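Local coordinates for endoglucanase A (PDB 1EDG), which hydrolyses internal beta-1,4-glucosidic bonds of cellulose, as an endoglucanase of glycoside hydrolase family 5 represented here by its catalytic domain, at residues 31-36 with 337-342; 60-65 with 107-112; 77-82 with 116-121; 163-168 with 215-220. All blocks are in the same frame, centred on the assembly; numbering follows the deposited sequence.

Contact 1: residues 31-36 with 337-342; sequences LGWNLG and CILWDN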
loop_
_atom_site.group_PDB
_atom_site.type_symbol
_atom_site.label_atom_id
_atom_site.label_comp_id
_atom_site.label_asym_id
_atom_site.label_seq_id
_atom_site.Cartn_x
_atom_site.Cartn_y
_atom_site.Cartn_z
ATOM N N LEU A 31 -3.938 0.006 -11.942
ATOM C CA LEU A 31 -2.550 0.205 -11.518
ATOM C C LEU A 31 -2.606 1.380 -10.546
ATOM O O LEU A 31 -3.335 2.342 -10.788
ATOM C CB LEU A 31 -1.665 0.566 -12.723
ATOM C CG LEU A 31 -0.174 0.803 -12.469
ATOM C CD1 LEU A 31 0.500 -0.483 -12.029
ATOM C CD2 LEU A 31 0.484 1.336 -13.734
ATOM N N GLY A 32 -1.850 1.309 -9.457
ATOM C CA GLY A 32 -1.887 2.394 -8.488
ATOM C C GLY A 32 -0.584 3.138 -8.238
ATOM O O GLY A 32 0.504 2.669 -8.577
ATOM N N TRP A 33 -0.703 4.284 -7.580
ATOM C CA TRP A 33 0.442 5.118 -7.252
ATOM C C TRP A 33 0.281 5.582 -5.795
ATOM O O TRP A 33 -0.825 5.918 -5.372
ATOM C CB TRP A 33 0.460 6.324 -8.194
ATOM C CG TRP A 33 1.589 7.273 -7.993
ATOM C CD1 TRP A 33 2.863 7.146 -8.461
ATOM C CD2 TRP A 33 1.526 8.537 -7.329
ATOM N NE1 TRP A 33 3.598 8.264 -8.137
ATOM C CE2 TRP A 33 2.802 9.130 -7.438
ATOM C CE3 TRP A 33 0.511 9.230 -6.655
ATOM C CZ2 TRP A 33 3.092 10.392 -6.895
ATOM C CZ3 TRP A 33 0.798 10.486 -6.117
ATOM C CH2 TRP A 33 2.080 11.050 -6.243
ATOM N N ASN A 34 1.372 5.557 -5.031
ATOM C CA ASN A 34 1.366 5.994 -3.629
ATOM C C ASN A 34 1.794 7.454 -3.485
ATOM O O ASN A 34 2.816 7.850 -4.045
ATOM C CB ASN A 34 2.378 5.192 -2.812
ATOM C CG ASN A 34 1.821 3.902 -2.269
ATOM O OD1 ASN A 34 1.095 3.909 -1.282
ATOM N ND2 ASN A 34 2.219 2.780 -2.865
ATOM N N LEU A 35 1.053 8.223 -2.689
ATOM C CA LEU A 35 1.406 9.616 -2.388
ATOM C C LEU A 35 2.378 9.447 -1.191
ATOM O O LEU A 35 2.036 9.758 -0.045
ATOM C CB LEU A 35 0.155 10.392 -1.940
ATOM C CG LEU A 35 -0.102 11.863 -2.318
ATOM C CD1 LEU A 35 -0.823 12.553 -1.178
ATOM C CD2 LEU A 35 1.166 12.617 -2.684
ATOM N N GLY A 36 3.571 8.924 -1.470
ATOM C CA GLY A 36 4.555 8.640 -0.437
ATOM C C GLY A 36 5.228 9.801 0.261
ATOM O O GLY A 36 5.335 10.895 -0.297
ATOM N N CYS A 337 -0.933 -3.976 -8.570
ATOM C CA CYS A 337 0.339 -3.434 -8.084
ATOM C C CYS A 337 0.207 -1.926 -7.850
ATOM O O CYS A 337 -0.436 -1.231 -8.640
ATOM C CB CYS A 337 1.445 -3.656 -9.110
ATOM S SG CYS A 337 1.948 -5.358 -9.290
ATOM N N ILE A 338 0.791 -1.427 -6.761
ATOM C CA ILE A 338 0.760 0.006 -6.455
ATOM C C ILE A 338 2.205 0.429 -6.180
ATOM O O ILE A 338 2.855 -0.083 -5.269
ATOM C CB ILE A 338 -0.143 0.329 -5.234
ATOM C CG1 ILE A 338 -1.575 -0.180 -5.475
ATOM C CG2 ILE A 338 -0.189 1.842 -4.995
ATOM C CD1 ILE A 338 -2.552 0.150 -4.354
ATOM N N LEU A 339 2.713 1.324 -7.021
ATOM C CA LEU A 339 4.082 1.836 -6.947
ATOM C C LEU A 339 4.301 2.749 -5.739
ATOM O O LEU A 339 3.452 3.592 -5.436
ATOM C CB LEU A 339 4.368 2.661 -8.215
ATOM C CG LEU A 339 5.732 2.781 -8.904
ATOM C CD1 LEU A 339 5.854 4.174 -9.469
ATOM C CD2 LEU A 339 6.876 2.480 -8.011
ATOM N N TRP A 340 5.416 2.569 -5.035
ATOM C CA TRP A 340 5.731 3.455 -3.911
ATOM C C TRP A 340 6.568 4.595 -4.511
ATOM O O TRP A 340 7.593 4.348 -5.158
ATOM C CB TRP A 340 6.551 2.744 -2.831
ATOM C CG TRP A 340 6.960 3.680 -1.697
ATOM C CD1 TRP A 340 8.206 4.196 -1.465
ATOM C CD2 TRP A 340 6.105 4.217 -0.675
ATOM N NE1 TRP A 340 8.178 5.023 -0.365
ATOM C CE2 TRP A 340 6.906 5.054 0.139
ATOM C CE3 TRP A 340 4.744 4.070 -0.365
ATOM C CZ2 TRP A 340 6.386 5.745 1.246
ATOM C CZ3 TRP A 340 4.226 4.754 0.737
ATOM C CH2 TRP A 340 5.051 5.583 1.528
ATOM N N ASP A 341 6.120 5.827 -4.310
ATOM C CA ASP A 341 6.820 6.992 -4.837
ATOM C C ASP A 341 6.950 8.005 -3.703
ATOM O O ASP A 341 5.947 8.538 -3.223
ATOM C CB ASP A 341 6.014 7.587 -5.995
ATOM C CG ASP A 341 6.810 8.589 -6.825
ATOM O OD1 ASP A 341 7.765 9.202 -6.306
ATOM O OD2 ASP A 341 6.460 8.766 -8.006
ATOM N N ASN A 342 8.184 8.261 -3.272
ATOM C CA ASN A 342 8.426 9.198 -2.175
ATOM C C ASN A 342 8.952 10.580 -2.568
ATOM O O ASN A 342 9.344 11.365 -1.701
ATOM C CB ASN A 342 9.328 8.565 -1.107
ATOM C CG ASN A 342 10.736 8.299 -1.601
ATOM O OD1 ASN A 342 11.075 8.589 -2.750
ATOM N ND2 ASN A 342 11.565 7.728 -0.736
#
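G32 and W33 pair in parallel with I338 and L339, the seam that closes the eight-stranded barrel between its first and last strands. Three backbone bonds carry it: G32 N to C337 O (3.0 Å), L339 N to G32 O, and N34 N to L339 O. A weak bond from G36 N to D341 O follows beyond the strands.

Side chains add two polar links. N34 ND2 also donates to L339 O (3.0 Å), coming from above the carbonyl plane while the backbone N of N34 arrives nearly head-on at 174°. W33 NE1 points its N-H at D341 OD2 (2.9 Å), which lies in the indole plane and is met on its anti side; ring and carboxylate are turned 76° apart.

Van der Waals contacts complete it. The I338 CG2 methyl lies 3.3 Å from N34 ND2, and W33 CD1 meets L339 CD1. G36 CA sits over the six-membered ring of W340, 4.0 Å from its centroid, a CH-pi contact.

The buried polar groups have further partners: R79 on N34 OD1, G306 O on N34 ND2, and the backbone N of F355 on D341 OD2. Bonds from several directions thus probably fix the N34 amide in one orientation and stabilise the D341 carboxylate as an anion.

Contact 2: residues 60-65 with 107-112; sequences IKTTKQ and VNYCID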
loop_
_atom_site.group_PDB
_atom_site.type_symbol
_atom_site.label_atom_id
_atom_site.label_comp_id
_atom_site.label_asym_id
_atom_site.label_seq_id
_atom_site.Cartn_x
_atom_site.Cartn_y
_atom_site.Cartn_z
ATOM N N ILE A 60 6.926 19.579 -0.635
ATOM C CA ILE A 60 6.002 20.323 -1.485
ATOM C C ILE A 60 4.552 19.943 -1.189
ATOM O O ILE A 60 4.257 18.783 -0.881
ATOM C CB ILE A 60 6.339 20.093 -2.994
ATOM C CG1 ILE A 60 5.453 20.959 -3.889
ATOM C CG2 ILE A 60 6.218 18.611 -3.354
ATOM C CD1 ILE A 60 5.816 20.883 -5.367
ATOM N N LYS A 61 3.661 20.930 -1.232
ATOM C CA LYS A 61 2.244 20.707 -0.972
ATOM C C LYS A 61 1.552 20.116 -2.199
ATOM O O LYS A 61 1.753 20.577 -3.327
ATOM C CB LYS A 61 1.564 22.011 -0.561
ATOM C CG LYS A 61 0.106 21.855 -0.164
ATOM C CD LYS A 61 -0.478 23.170 0.338
ATOM C CE LYS A 61 -1.977 23.053 0.567
ATOM N NZ LYS A 61 -2.600 24.334 1.005
ATOM N N THR A 62 0.728 19.101 -1.963
ATOM C CA THR A 62 0.001 18.409 -3.020
ATOM C C THR A 62 -1.026 19.299 -3.707
ATOM O O THR A 62 -1.760 20.027 -3.044
ATOM C CB THR A 62 -0.729 17.186 -2.441
ATOM O OG1 THR A 62 0.159 16.479 -1.564
ATOM C CG2 THR A 62 -1.186 16.255 -3.555
ATOM N N THR A 63 -1.096 19.222 -5.033
ATOM C CA THR A 63 -2.058 20.014 -5.798
ATOM C C THR A 63 -2.876 19.124 -6.734
ATOM O O THR A 63 -2.491 17.989 -7.014
ATOM C CB THR A 63 -1.340 21.089 -6.638
ATOM O OG1 THR A 63 -0.461 20.454 -7.579
ATOM C CG2 THR A 63 -0.524 22.009 -5.736
ATOM N N LYS A 64 -4.001 19.637 -7.217
ATOM C CA LYS A 64 -4.867 18.892 -8.133
ATOM C C LYS A 64 -4.123 18.548 -9.430
ATOM O O LYS A 64 -4.259 17.437 -9.956
ATOM C CB LYS A 64 -6.122 19.716 -8.443
ATOM C CG LYS A 64 -7.086 19.135 -9.483
ATOM C CD LYS A 64 -7.970 18.049 -8.917
ATOM C CE LYS A 64 -9.303 17.966 -9.660
ATOM N NZ LYS A 64 -9.159 17.653 -11.109
ATOM N N GLN A 65 -3.331 19.494 -9.935
ATOM C CA GLN A 65 -2.568 19.284 -11.168
ATOM C C GLN A 65 -1.686 18.038 -11.090
ATOM O O GLN A 65 -1.569 17.298 -12.067
ATOM C CB GLN A 65 -1.737 20.532 -11.515
ATOM C CG GLN A 65 -0.516 20.302 -12.441
ATOM C CD GLN A 65 -0.849 19.991 -13.915
ATOM O OE1 GLN A 65 -1.713 19.159 -14.228
ATOM N NE2 GLN A 65 -0.120 20.635 -14.824
ATOM N N VAL A 107 -8.101 13.788 -1.042
ATOM C CA VAL A 107 -8.924 12.639 -1.426
ATOM C C VAL A 107 -9.833 13.084 -2.574
ATOM O O VAL A 107 -9.970 12.390 -3.588
ATOM C CB VAL A 107 -9.794 12.139 -0.232
ATOM C CG1 VAL A 107 -10.898 11.201 -0.715
ATOM C CG2 VAL A 107 -8.915 11.427 0.789
ATOM N N ASN A 108 -10.409 14.274 -2.429
ATOM C CA ASN A 108 -11.297 14.816 -3.445
ATOM C C ASN A 108 -10.618 15.059 -4.788
ATOM O O ASN A 108 -11.261 14.930 -5.824
ATOM C CB ASN A 108 -11.997 16.075 -2.933
ATOM C CG ASN A 108 -13.125 15.756 -1.967
ATOM O OD1 ASN A 108 -13.532 14.598 -1.844
ATOM N ND2 ASN A 108 -13.649 16.772 -1.294
ATOM N N TYR A 109 -9.325 15.381 -4.778
ATOM C CA TYR A 109 -8.584 15.583 -6.027
ATOM C C TYR A 109 -8.694 14.293 -6.843
ATOM O O TYR A 109 -8.913 14.330 -8.054
ATOM C CB TYR A 109 -7.090 15.820 -5.776
ATOM C CG TYR A 109 -6.697 17.111 -5.101
ATOM C CD1 TYR A 109 -7.584 18.183 -4.997
ATOM C CD2 TYR A 109 -5.420 17.255 -4.563
ATOM C CE1 TYR A 109 -7.197 19.375 -4.362
ATOM C CE2 TYR A 109 -5.026 18.431 -3.931
ATOM C CZ TYR A 109 -5.915 19.483 -3.832
ATOM O OH TYR A 109 -5.520 20.630 -3.183
ATOM N N CYS A 110 -8.532 13.158 -6.160
ATOM C CA CYS A 110 -8.589 11.833 -6.785
ATOM C C CYS A 110 -10.009 11.404 -7.165
ATOM O O CYS A 110 -10.250 10.943 -8.285
ATOM C CB CYS A 110 -7.963 10.793 -5.854
ATOM S SG CYS A 110 -6.313 11.206 -5.269
ATOM N N ILE A 111 -10.948 11.564 -6.236
ATOM C CA ILE A 111 -12.337 11.203 -6.480
ATOM C C ILE A 111 -12.925 12.002 -7.647
ATOM O O ILE A 111 -13.682 11.455 -8.453
ATOM C CB ILE A 111 -13.204 11.412 -5.213
ATOM C CG1 ILE A 111 -12.762 10.457 -4.098
ATOM C CG2 ILE A 111 -14.682 11.216 -5.531
ATOM C CD1 ILE A 111 -12.954 8.978 -4.411
ATOM N N ASP A 112 -12.574 13.282 -7.750
ATOM C CA ASP A 112 -13.086 14.115 -8.835
ATOM C C ASP A 112 -12.526 13.691 -10.189
ATOM O O ASP A 112 -13.085 14.026 -11.231
ATOM C CB ASP A 112 -12.818 15.602 -8.562
ATOM C CG ASP A 112 -13.678 16.155 -7.425
ATOM O OD1 ASP A 112 -14.665 15.495 -7.024
ATOM O OD2 ASP A 112 -13.362 17.257 -6.927
HETATM O O HOH W 1 -4.846 22.077 -6.105
#
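The backbone N of K64 donates to a water at 2.8 Å, and the same water reaches Y109 OH through a weak 3.3 Å contact between water O and Y109 OH. This bridge joins the start of helix 64-73 to the C-terminal part of helix 97-111, two neighbouring helices on the outside of the TIM barrel. T63 holds the N-cap position of helix 64-73, so K64 N belongs to its first turn, where a water can take up an N-H.

Y109 is the centre of the packing. Its CG is anti to the carbonyl carbon (chi1 -68°), which directs the ring from helix 97-111 towards the incoming chain. K64 lies over one face: its backbone N stands 3.6 Å above the ring plane, offset toward the rim, and K64 CB makes a CH-pi contact 4.2 Å from the Y109 centroid, 17° off the normal. T62 O comes instead to the ring edge, 3.7 Å from Y109 CE2.

Polar ends look elsewhere. R102, two turns earlier in helix 97-111, donates to both Y109 OH and T62 O, tying phenol and loop together, while E54 takes T62 OG1. K64 NZ forms a salt bridge with D68 in its own helix, and its distance of 5.9 Å from D112 OD2 leaves those opposite charges apart. The lysine chain bends at chi2 (79°) and runs back alongside the base of the tyrosine, bringing K64 CD to 3.8 Å from Y109 CA.

Contact 3: residues 77-82 with 116-121; sequences TVRIPV and YVILNT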
loop_
_atom_site.group_PDB
_atom_site.type_symbol
_atom_site.label_atom_id
_atom_site.label_comp_id
_atom_site.label_asym_id
_atom_site.label_seq_id
_atom_site.Cartn_x
_atom_site.Cartn_y
_atom_site.Cartn_z
ATOM N N THR A 77 -5.678 4.371 -9.555
ATOM C CA THR A 77 -5.816 4.271 -8.103
ATOM C C THR A 77 -4.699 5.033 -7.405
ATOM O O THR A 77 -3.544 4.970 -7.822
ATOM C CB THR A 77 -5.740 2.788 -7.656
ATOM O OG1 THR A 77 -6.768 2.040 -8.319
ATOM C CG2 THR A 77 -5.910 2.660 -6.142
ATOM N N VAL A 78 -5.050 5.781 -6.367
ATOM C CA VAL A 78 -4.047 6.498 -5.588
ATOM C C VAL A 78 -4.162 6.035 -4.138
ATOM O O VAL A 78 -5.264 6.008 -3.579
ATOM C CB VAL A 78 -4.265 8.040 -5.604
ATOM C CG1 VAL A 78 -3.206 8.720 -4.736
ATOM C CG2 VAL A 78 -4.200 8.576 -7.027
ATOM N N ARG A 79 -3.058 5.578 -3.559
ATOM C CA ARG A 79 -3.083 5.195 -2.154
ATOM C C ARG A 79 -2.529 6.410 -1.413
ATOM O O ARG A 79 -1.509 6.996 -1.821
ATOM C CB ARG A 79 -2.239 3.947 -1.852
ATOM C CG ARG A 79 -2.510 3.421 -0.428
ATOM C CD ARG A 79 -1.919 2.045 -0.130
ATOM N NE ARG A 79 -0.499 2.177 0.095
ATOM C CZ ARG A 79 0.157 1.818 1.193
ATOM N NH1 ARG A 79 -0.445 1.252 2.229
ATOM N NH2 ARG A 79 1.428 2.142 1.283
ATOM N N ILE A 80 -3.228 6.808 -0.362
ATOM C CA ILE A 80 -2.836 7.963 0.434
ATOM C C ILE A 80 -2.486 7.543 1.866
ATOM O O ILE A 80 -3.370 7.395 2.716
ATOM C CB ILE A 80 -3.973 9.019 0.454
ATOM C CG1 ILE A 80 -4.289 9.486 -0.975
ATOM C CG2 ILE A 80 -3.589 10.195 1.333
ATOM C CD1 ILE A 80 -5.462 10.432 -1.069
ATOM N N PRO A 81 -1.194 7.293 2.133
ATOM C CA PRO A 81 -0.725 6.891 3.461
ATOM C C PRO A 81 -0.911 8.048 4.444
ATOM O O PRO A 81 -0.523 9.180 4.139
ATOM C CB PRO A 81 0.768 6.646 3.231
ATOM C CG PRO A 81 0.852 6.287 1.794
ATOM C CD PRO A 81 -0.083 7.266 1.163
ATOM N N VAL A 82 -1.499 7.781 5.608
ATOM C CA VAL A 82 -1.690 8.835 6.605
ATOM C C VAL A 82 -1.286 8.380 8.004
ATOM O O VAL A 82 -1.726 7.331 8.474
ATOM C CB VAL A 82 -3.160 9.327 6.682
ATOM C CG1 VAL A 82 -3.269 10.491 7.678
ATOM C CG2 VAL A 82 -3.656 9.777 5.317
ATOM N N TYR A 116 -9.865 5.639 -8.005
ATOM C CA TYR A 116 -10.111 4.892 -6.782
ATOM C C TYR A 116 -9.073 5.389 -5.763
ATOM O O TYR A 116 -7.958 5.775 -6.137
ATOM C CB TYR A 116 -9.962 3.387 -7.039
ATOM C CG TYR A 116 -11.111 2.800 -7.831
ATOM C CD1 TYR A 116 -11.117 2.840 -9.229
ATOM C CD2 TYR A 116 -12.212 2.243 -7.180
ATOM C CE1 TYR A 116 -12.198 2.346 -9.954
ATOM C CE2 TYR A 116 -13.296 1.745 -7.893
ATOM C CZ TYR A 116 -13.286 1.803 -9.282
ATOM O OH TYR A 116 -14.377 1.337 -9.988
ATOM N N VAL A 117 -9.447 5.421 -4.488
ATOM C CA VAL A 117 -8.543 5.892 -3.449
ATOM C C VAL A 117 -8.477 4.922 -2.279
ATOM O O VAL A 117 -9.493 4.356 -1.875
ATOM C CB VAL A 117 -9.006 7.265 -2.892
ATOM C CG1 VAL A 117 -8.062 7.739 -1.779
ATOM C CG2 VAL A 117 -9.065 8.295 -4.005
ATOM N N ILE A 118 -7.278 4.731 -1.745
ATOM C CA ILE A 118 -7.089 3.878 -0.581
ATOM C C ILE A 118 -6.591 4.779 0.547
ATOM O O ILE A 118 -5.558 5.427 0.404
ATOM C CB ILE A 118 -6.039 2.778 -0.823
ATOM C CG1 ILE A 118 -6.537 1.788 -1.883
ATOM C CG2 ILE A 118 -5.745 2.041 0.488
ATOM C CD1 ILE A 118 -5.466 0.834 -2.366
ATOM N N LEU A 119 -7.350 4.849 1.634
ATOM C CA LEU A 119 -6.990 5.654 2.807
ATOM C C LEU A 119 -6.617 4.665 3.919
ATOM O O LEU A 119 -7.355 3.712 4.160
ATOM C CB LEU A 119 -8.195 6.474 3.272
ATOM C CG LEU A 119 -8.147 7.994 3.430
ATOM C CD1 LEU A 119 -9.255 8.381 4.373
ATOM C CD2 LEU A 119 -6.817 8.483 3.974
ATOM N N ASN A 120 -5.515 4.905 4.625
ATOM C CA ASN A 120 -5.098 3.984 5.687
ATOM C C ASN A 120 -4.614 4.703 6.948
ATOM O O ASN A 120 -4.892 5.898 7.132
ATOM C CB ASN A 120 -3.956 3.079 5.162
ATOM C CG ASN A 120 -2.563 3.772 5.161
ATOM O OD1 ASN A 120 -2.398 4.910 5.606
ATOM N ND2 ASN A 120 -1.560 3.054 4.695
ATOM N N THR A 121 -4.050 3.921 7.872
ATOM C CA THR A 121 -3.359 4.478 9.035
ATOM C C THR A 121 -1.965 3.962 8.657
ATOM O O THR A 121 -1.828 2.821 8.177
ATOM C CB THR A 121 -3.797 3.926 10.429
ATOM O OG1 THR A 121 -3.507 2.528 10.535
ATOM C CG2 THR A 121 -5.258 4.207 10.680
#
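R79 and I118 lie side by side on one face of a parallel strand pair, with R79 CG 3.6 Å from I118 CB and the arginine stem crossing the isoleucine obliquely. T77 and Y116 share that face. On the other, I80 CD1 meets V117 CG1 at 3.8 Å, and beyond the strand V82 CG2 rests on L119 CD2.

The backbones hold this register through V78 N to Y116 O, I118 N to V78 O and I80 N to I118 O; the last is short (2.8 Å) and almost straight, 178° at the hydrogen. CA-H...O contacts, such as V117 CA to V78 O at 3.3 Å, run between them. Past I80 the ladder changes hands: N120 OD1, rather than a main-chain carbonyl, accepts from V82 N at 3.0 Å. The N120 side chain gets there with CG set between the backbone N and the carbonyl carbon (chi1 79°). Its own backbone N has no partner in the model.

N120 ND2 and R79 NH1 approach to 3.3 Å as two donors, with amide and guanidinium planes 89° apart. Both turn to E166 OE2, by a salt bridge from R79 and a weak bond from N120. R79 NH2 pairs with E307 and R79 NE with N34 OD1, so each of the three guanidinium nitrogens has its own partner. Such an arginine, between glutamates at the C-terminal ends of TIM-barrel strands, is consistent with the active-site floor of a family 5 cellulase.

Contact 4: residues 163-168 with 215-220; sequences LIFEGM and ASRYLM
L163 O accepts two donors: R217 NH1 at 3.1 Å, tilted from the carbonyl plane, and a water at 2.9 Å. That water in turn accepts from the backbone N of Y218, bridging the chains where they have not yet drawn together as strands. R217 NH2 is taken by N214 OD1 and Y159 O, so the guanidinium pins several carbonyls at this end of the barrel.

Further along, M220 N to F165 O (2.8 Å) is the one strong backbone bond. F165 N to Y218 O and G167 N to M220 O are both weak, 3.5 and 3.4 Å. M220 O gains a second donor in another water, which also accepts weakly from M168 N.

F165 is covered on one face by R217. With R217 CG between the backbone N and the carbonyl carbon (chi1 84°) and chi2 extended, CD is carried over the ring, 3.8 Å from the F165 centroid. A bend at chi3 (72°) then turns NE and the guanidinium; the charged CZ stands off-centre, with the planes 43° apart, a cation-pi contact. L219 CD2 adds to this side of the sheet against F165 CB. On the face carrying E166, the M220 methyl CE lies 3.7 Å from E166 OE1, and M220 SD packs on I164 CG2.

E166 extends from its strand, and its OE2 is held by the salt bridge to R79 and a weak bond from N120. A glutamate at the end of barrel strand 163-166 fits the position of the acid/base in family 5 glycoside hydrolases, within their (beta/alpha)8 fold.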
loop_
_atom_site.group_PDB
_atom_site.type_symbol
_atom_site.label_atom_id
_atom_site.label_comp_id
_atom_site.label_asym_id
_atom_site.label_seq_id
_atom_site.Cartn_x
_atom_site.Cartn_y
_atom_site.Cartn_z
ATOM N N LEU A 163 -13.866 4.646 -2.751
ATOM C CA LEU A 163 -13.020 4.842 -1.575
ATOM C C LEU A 163 -12.888 3.528 -0.798
ATOM O O LEU A 163 -13.887 2.926 -0.392
ATOM C CB LEU A 163 -13.595 5.943 -0.676
ATOM C CG LEU A 163 -12.841 6.261 0.618
ATOM C CD1 LEU A 163 -11.427 6.726 0.307
ATOM C CD2 LEU A 163 -13.601 7.324 1.405
ATOM N N ILE A 164 -11.646 3.096 -0.607
ATOM C CA ILE A 164 -11.309 1.851 0.087
ATOM C C ILE A 164 -10.553 2.202 1.374
ATOM O O ILE A 164 -9.723 3.118 1.365
ATOM C CB ILE A 164 -10.379 0.991 -0.812
ATOM C CG1 ILE A 164 -11.067 0.710 -2.155
ATOM C CG2 ILE A 164 -9.976 -0.309 -0.106
ATOM C CD1 ILE A 164 -10.103 0.353 -3.274
ATOM N N PHE A 165 -10.844 1.491 2.468
ATOM C CA PHE A 165 -10.173 1.735 3.749
ATOM C C PHE A 165 -9.183 0.616 4.029
ATOM O O PHE A 165 -9.537 -0.555 3.918
ATOM C CB PHE A 165 -11.172 1.765 4.908
ATOM C CG PHE A 165 -12.086 2.955 4.914
ATOM C CD1 PHE A 165 -11.760 4.124 4.224
ATOM C CD2 PHE A 165 -13.267 2.916 5.651
ATOM C CE1 PHE A 165 -12.596 5.239 4.268
ATOM C CE2 PHE A 165 -14.117 4.026 5.705
ATOM C CZ PHE A 165 -13.777 5.194 5.009
ATOM N N GLU A 166 -7.961 0.980 4.410
ATOM C CA GLU A 166 -6.913 0.020 4.753
ATOM C C GLU A 166 -6.642 0.258 6.249
ATOM O O GLU A 166 -5.994 1.238 6.621
ATOM C CB GLU A 166 -5.663 0.295 3.921
ATOM C CG GLU A 166 -4.479 -0.611 4.208
ATOM C CD GLU A 166 -3.220 -0.146 3.490
ATOM O OE1 GLU A 166 -3.314 0.246 2.316
ATOM O OE2 GLU A 166 -2.132 -0.164 4.095
ATOM N N GLY A 167 -7.137 -0.647 7.088
ATOM C CA GLY A 167 -7.018 -0.501 8.528
ATOM C C GLY A 167 -5.656 -0.175 9.109
ATOM O O GLY A 167 -5.530 0.768 9.905
ATOM N N MET A 168 -4.654 -0.979 8.760
ATOM C CA MET A 168 -3.282 -0.800 9.240
ATOM C C MET A 168 -2.317 -0.967 8.079
ATOM O O MET A 168 -2.644 -1.615 7.079
ATOM C CB MET A 168 -2.941 -1.833 10.319
ATOM C CG MET A 168 -3.785 -1.708 11.579
ATOM S SD MET A 168 -3.514 -3.049 12.754
ATOM C CE MET A 168 -4.519 -4.332 12.000
ATOM N N ALA A 215 -21.034 0.232 5.142
ATOM C CA ALA A 215 -21.427 -1.154 5.338
ATOM C C ALA A 215 -21.048 -2.046 4.164
ATOM O O ALA A 215 -20.833 -3.243 4.342
ATOM C CB ALA A 215 -22.924 -1.235 5.574
ATOM N N SER A 216 -20.947 -1.468 2.974
ATOM C CA SER A 216 -20.642 -2.259 1.791
ATOM C C SER A 216 -19.322 -1.995 1.067
ATOM O O SER A 216 -19.014 -2.682 0.099
ATOM C CB SER A 216 -21.802 -2.143 0.796
ATOM O OG SER A 216 -22.037 -0.788 0.438
ATOM N N ARG A 217 -18.537 -1.026 1.520
ATOM C CA ARG A 217 -17.279 -0.730 0.834
ATOM C C ARG A 217 -16.213 -1.804 1.060
ATOM O O ARG A 217 -16.318 -2.611 1.980
ATOM C CB ARG A 217 -16.750 0.668 1.215
ATOM C CG ARG A 217 -15.945 0.753 2.499
ATOM C CD ARG A 217 -15.313 2.147 2.683
ATOM N NE ARG A 217 -16.310 3.164 3.023
ATOM C CZ ARG A 217 -16.855 4.015 2.155
ATOM N NH1 ARG A 217 -16.498 3.997 0.871
ATOM N NH2 ARG A 217 -17.804 4.851 2.555
ATOM N N TYR A 218 -15.222 -1.853 0.177
ATOM C CA TYR A 218 -14.133 -2.816 0.305
ATOM C C TYR A 218 -13.158 -2.354 1.390
ATOM O O TYR A 218 -12.887 -1.151 1.523
ATOM C CB TYR A 218 -13.398 -2.974 -1.029
ATOM C CG TYR A 218 -14.151 -3.802 -2.040
ATOM C CD1 TYR A 218 -15.117 -3.226 -2.861
ATOM C CD2 TYR A 218 -13.910 -5.169 -2.160
ATOM C CE1 TYR A 218 -15.827 -3.994 -3.782
ATOM C CE2 TYR A 218 -14.613 -5.946 -3.069
ATOM C CZ TYR A 218 -15.566 -5.356 -3.877
ATOM O OH TYR A 218 -16.261 -6.129 -4.777
ATOM N N LEU A 219 -12.652 -3.307 2.167
ATOM C CA LEU A 219 -11.708 -3.029 3.240
ATOM C C LEU A 219 -10.450 -3.872 3.026
ATOM O O LEU A 219 -10.541 -4.999 2.554
ATOM C CB LEU A 219 -12.342 -3.375 4.597
ATOM C CG LEU A 219 -13.695 -2.723 4.918
ATOM C CD1 LEU A 219 -14.225 -3.216 6.264
ATOM C CD2 LEU A 219 -13.562 -1.200 4.930
ATOM N N MET A 220 -9.284 -3.329 3.369
ATOM C CA MET A 220 -8.023 -4.049 3.209
ATOM C C MET A 220 -7.419 -4.417 4.559
ATOM O O MET A 220 -7.406 -3.603 5.490
ATOM C CB MET A 220 -7.018 -3.208 2.415
ATOM C CG MET A 220 -7.336 -3.092 0.935
ATOM S SD MET A 220 -6.350 -1.808 0.103
ATOM C CE MET A 220 -4.687 -2.483 0.230
HETATM O O HOH W 2 -14.680 0.378 -1.583
HETATM O O HOH W 3 -6.441 -3.458 8.325
#

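How the contacts relate
From the N terminus, strand 32-34 comes first, and contact 1 joins it to strand 336-339 across 300 residues, sealing the barrel; the other three contacts fall within that long loop. Contact 2 closes a loop of 41 residues and contact 3 one of 33 that includes helix 97-111. These two cross along the chain, as successive helix-strand units do, and C110 and V107 pack the outer helix onto V78, V117 and I80. Contact 4 follows in series, closing a loop that contains helix 187-209 and pairing the fourth and fifth strands. Contact 3 links contacts 1 and 4 within the sheet, through backbone bonds of W33 with R79 and V117 with I164.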